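Local coordinates for DUF1896 domain-containing protein (Porphyromonas gingivalis, PDB 2APL) that is of unknown function and folds as a single, mostly helical, strand-free chain assigned to the DUF1896 family, at residues A[72-84]-A[93-105]. Numbering follows the deposited sequence.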
# COMPACT_ATOMS: atom_id res chain seq x y z
N PHE A 72 -4.77 2.75 -0.54
CA PHE A 72 -3.87 3.74 -1.13
C PHE A 72 -2.43 3.50 -0.67
O PHE A 72 -2.14 3.35 0.54
CB PHE A 72 -4.30 5.22 -0.89
CG PHE A 72 -3.39 6.22 -1.60
CD1 PHE A 72 -3.67 6.61 -2.92
CD2 PHE A 72 -2.24 6.66 -0.99
CE1 PHE A 72 -2.80 7.47 -3.60
CE2 PHE A 72 -1.34 7.50 -1.65
CZ PHE A 72 -1.63 7.94 -2.95
N SER A 73 -1.54 3.44 -1.66
CA SER A 73 -0.16 3.09 -1.42
C SER A 73 0.72 4.24 -1.92
O SER A 73 0.79 4.51 -3.15
CB SER A 73 0.19 1.79 -2.14
OG SER A 73 1.59 1.56 -2.11
N ARG A 74 1.40 4.88 -0.98
CA ARG A 74 2.47 5.87 -1.35
C ARG A 74 3.56 5.24 -2.22
O ARG A 74 3.95 5.83 -3.20
CB ARG A 74 3.06 6.54 -0.12
CG ARG A 74 1.96 7.33 0.65
CD ARG A 74 2.51 7.98 1.92
NE ARG A 74 3.06 6.95 2.80
CZ ARG A 74 3.93 7.17 3.79
NH1 ARG A 74 4.36 8.42 4.09
NH2 ARG A 74 4.38 6.13 4.49
N TYR A 75 4.02 4.04 -1.83
CA TYR A 75 5.00 3.31 -2.62
C TYR A 75 4.57 3.13 -4.07
O TYR A 75 5.32 3.52 -4.97
CB TYR A 75 5.35 1.98 -1.98
CG TYR A 75 6.17 1.07 -2.88
CD1 TYR A 75 7.56 1.18 -2.92
CD2 TYR A 75 5.55 0.12 -3.71
CE1 TYR A 75 8.34 0.37 -3.79
CE2 TYR A 75 6.31 -0.73 -4.56
CZ TYR A 75 7.68 -0.60 -4.57
OH TYR A 75 8.44 -1.39 -5.38
N ASP A 76 3.38 2.58 -4.28
CA ASP A 76 2.83 2.40 -5.63
C ASP A 76 2.72 3.72 -6.40
O ASP A 76 2.95 3.76 -7.62
CB ASP A 76 1.43 1.72 -5.58
CG ASP A 76 1.49 0.20 -5.26
OD1 ASP A 76 2.60 -0.38 -5.16
OD2 ASP A 76 0.39 -0.41 -5.10
N THR A 77 2.31 4.79 -5.71
CA THR A 77 2.14 6.10 -6.34
C THR A 77 3.51 6.65 -6.87
O THR A 77 3.61 7.15 -8.02
CB THR A 77 1.50 7.11 -5.35
OG1 THR A 77 0.22 6.64 -4.98
CG2 THR A 77 1.32 8.52 -5.99
N LEU A 78 4.55 6.50 -6.05
CA LEU A 78 5.91 6.93 -6.46
C LEU A 78 6.41 6.11 -7.64
O LEU A 78 6.96 6.67 -8.60
CB LEU A 78 6.88 6.82 -5.28
CG LEU A 78 6.61 7.85 -4.19
CD1 LEU A 78 7.36 7.46 -2.93
CD2 LEU A 78 7.02 9.27 -4.64
N VAL A 79 6.19 4.80 -7.59
CA VAL A 79 6.62 3.89 -8.68
C VAL A 79 5.96 4.30 -9.99
O VAL A 79 6.61 4.41 -11.01
CB VAL A 79 6.33 2.39 -8.33
CG1 VAL A 79 6.41 1.52 -9.54
CG2 VAL A 79 7.31 1.90 -7.28
N SER A 80 4.66 4.56 -9.94
CA SER A 80 3.89 4.98 -11.11
C SER A 80 4.33 6.35 -11.67
O SER A 80 4.52 6.52 -12.89
CB SER A 80 2.38 4.99 -10.76
OG SER A 80 1.62 5.57 -11.81
N VAL A 81 4.50 7.32 -10.78
CA VAL A 81 5.03 8.62 -11.19
C VAL A 81 6.35 8.43 -11.91
O VAL A 81 6.54 8.99 -13.00
CB VAL A 81 5.18 9.63 -10.04
CG1 VAL A 81 6.06 10.86 -10.48
CG2 VAL A 81 3.85 10.11 -9.63
N LEU A 82 7.25 7.67 -11.31
CA LEU A 82 8.59 7.39 -11.90
C LEU A 82 8.55 6.65 -13.23
O LEU A 82 9.33 7.00 -14.15
CB LEU A 82 9.54 6.69 -10.90
CG LEU A 82 9.95 7.46 -9.60
CD1 LEU A 82 10.47 6.44 -8.58
CD2 LEU A 82 10.98 8.57 -9.88
N GLU A 83 7.64 5.67 -13.36
CA GLU A 83 7.45 4.95 -14.62
C GLU A 83 6.77 5.79 -15.69
O GLU A 83 7.13 5.71 -16.87
CB GLU A 83 6.65 3.67 -14.40
CG GLU A 83 7.26 2.71 -13.39
CD GLU A 83 6.55 1.40 -13.28
OE1 GLU A 83 7.26 0.39 -13.10
OE2 GLU A 83 5.30 1.36 -13.40
N ARG A 84 5.78 6.60 -15.31
CA ARG A 84 5.00 7.34 -16.31
C ARG A 84 5.68 8.62 -16.77
O ARG A 84 5.55 9.01 -17.94
CB ARG A 84 3.61 7.68 -15.79
CG ARG A 84 2.59 6.52 -15.80
CD ARG A 84 1.34 7.01 -15.09
NE ARG A 84 0.15 6.21 -15.37
CZ ARG A 84 -1.00 6.32 -14.71
NH1 ARG A 84 -1.13 7.21 -13.72
NH2 ARG A 84 -2.04 5.53 -15.04
N PRO A 93 15.40 -0.91 -13.73
CA PRO A 93 14.66 -1.10 -12.49
C PRO A 93 14.64 0.08 -11.51
O PRO A 93 14.19 -0.11 -10.37
CB PRO A 93 15.37 -2.31 -11.84
CG PRO A 93 16.53 -2.66 -12.77
CD PRO A 93 16.77 -1.43 -13.57
N LEU A 94 15.10 1.28 -11.92
CA LEU A 94 15.12 2.45 -11.00
C LEU A 94 13.82 2.83 -10.25
O LEU A 94 13.88 3.22 -9.09
CB LEU A 94 15.74 3.71 -11.64
CG LEU A 94 17.25 3.68 -11.88
CD1 LEU A 94 17.64 4.83 -12.76
CD2 LEU A 94 18.08 3.69 -10.61
N PRO A 95 12.65 2.80 -10.91
CA PRO A 95 11.45 3.10 -10.10
C PRO A 95 11.30 2.25 -8.81
O PRO A 95 11.06 2.82 -7.72
CB PRO A 95 10.30 2.87 -11.07
CG PRO A 95 10.92 3.20 -12.45
CD PRO A 95 12.31 2.64 -12.34
N GLU A 96 11.44 0.92 -8.94
CA GLU A 96 11.36 0.02 -7.80
C GLU A 96 12.50 0.24 -6.78
O GLU A 96 12.29 0.05 -5.60
CB GLU A 96 11.29 -1.45 -8.21
CG GLU A 96 10.87 -1.74 -9.65
CD GLU A 96 11.36 -3.12 -10.12
OE1 GLU A 96 12.17 -3.22 -11.09
OE2 GLU A 96 10.95 -4.12 -9.49
N ARG A 97 13.69 0.63 -7.23
CA ARG A 97 14.78 0.90 -6.29
C ARG A 97 14.74 2.28 -5.61
O ARG A 97 15.10 2.41 -4.43
CB ARG A 97 16.15 0.59 -6.88
CG ARG A 97 16.44 -0.90 -6.71
CD ARG A 97 17.89 -1.31 -6.97
NE ARG A 97 18.21 -1.29 -8.39
CZ ARG A 97 19.12 -2.07 -8.97
NH1 ARG A 97 19.79 -2.96 -8.24
NH2 ARG A 97 19.35 -1.96 -10.27
N LEU A 98 14.29 3.29 -6.32
CA LEU A 98 14.22 4.61 -5.75
C LEU A 98 12.99 4.90 -4.91
O LEU A 98 13.06 5.76 -4.03
CB LEU A 98 14.29 5.67 -6.87
CG LEU A 98 15.69 6.19 -7.21
CD1 LEU A 98 15.59 6.97 -8.50
CD2 LEU A 98 16.17 7.10 -6.06
N ALA A 99 11.86 4.28 -5.22
CA ALA A 99 10.61 4.61 -4.54
C ALA A 99 10.73 4.50 -3.00
O ALA A 99 10.29 5.40 -2.31
CB ALA A 99 9.45 3.73 -5.06
N PRO A 100 11.30 3.38 -2.47
CA PRO A 100 11.45 3.28 -1.00
C PRO A 100 12.32 4.38 -0.38
O PRO A 100 12.05 4.80 0.73
CB PRO A 100 12.14 1.90 -0.78
CG PRO A 100 11.95 1.17 -2.04
CD PRO A 100 11.82 2.18 -3.16
N ILE A 101 13.32 4.86 -1.11
CA ILE A 101 14.20 5.93 -0.63
C ILE A 101 13.51 7.27 -0.67
O ILE A 101 13.63 8.07 0.27
CB ILE A 101 15.52 6.01 -1.47
CG1 ILE A 101 16.35 4.74 -1.35
CG2 ILE A 101 16.41 7.12 -0.96
CD1 ILE A 101 15.65 3.51 -1.70
N LEU A 102 12.83 7.54 -1.77
CA LEU A 102 11.99 8.74 -1.90
C LEU A 102 10.92 8.79 -0.83
O LEU A 102 10.61 9.86 -0.30
CB LEU A 102 11.34 8.81 -3.27
CG LEU A 102 12.27 9.19 -4.42
CD1 LEU A 102 11.58 8.97 -5.72
CD2 LEU A 102 12.72 10.70 -4.26
N LEU A 103 10.35 7.62 -0.48
CA LEU A 103 9.36 7.55 0.61
C LEU A 103 9.92 8.07 1.96
O LEU A 103 9.16 8.61 2.76
CB LEU A 103 8.79 6.12 0.77
CG LEU A 103 7.38 6.01 1.37
CD1 LEU A 103 6.42 7.04 0.82
CD2 LEU A 103 6.86 4.52 1.19
N LYS A 104 11.24 8.00 2.14
CA LYS A 104 11.90 8.55 3.31
C LYS A 104 12.42 9.98 3.14
O LYS A 104 12.98 10.55 4.06
CB LYS A 104 13.06 7.63 3.72
CG LYS A 104 12.63 6.19 4.09
CD LYS A 104 13.85 5.22 3.99
CE LYS A 104 15.21 5.83 4.52
NZ LYS A 104 16.26 6.32 3.52
N ASN A 105 12.21 10.58 1.97
CA ASN A 105 12.76 11.89 1.68
C ASN A 105 11.83 12.94 2.28
O ASN A 105 10.57 12.87 2.09
CB ASN A 105 12.88 12.01 0.15
CG ASN A 105 13.26 13.38 -0.29
OD1 ASN A 105 12.40 14.23 -0.49
ND2 ASN A 105 14.56 13.62 -0.43
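Y75 and L103 both set CG opposite their own backbone N, at chi1 169° and -154°, and these torsions swing each side chain across to the other helix. The Y75 ring lies alongside P100, whose CD meets the ring edge in its plane, while CE1 stands 3.8 Å from A99 CB and OH ends beside the CB of E96. On one face of the same ring rests V79 CG2, offset toward the rim, and that methyl also touches A99 CB at 3.6 Å. L103 CD1 lies over the centre of one face of the R74 guanidinium and 3.5 Å from R74 CB; bent at chi3, the arginine turns that face to the methyl, a flat cation covering a hydrocarbon while its N-H groups lie in the plane. Helices 74-84 and 94-103 are consecutive helices of an all-helical fold, running roughly but not fully antiparallel, their directions 135° apart and their axes 8.7 Å from each other at closest. Such an approach suits alanine at 99, whose small side chain lets L78 CB come within 4.0 Å of A99 CB. One turn on, L82 is a knob in the hole formed by P95, L98, A99 and L102, its branched end reaching past P95 so that L82 CD1 lies 4.0 Å from L102 CD1. P95 fits the first turn of its helix, where no backbone N-H is needed, and offers the CB and CG of its puckered, apolar ring to L82 CB and, at 3.8 Å from P95 CG, to the CG of E83, whose aliphatic part crosses it. Helix 106-112 adds I108 against both L78 and L102.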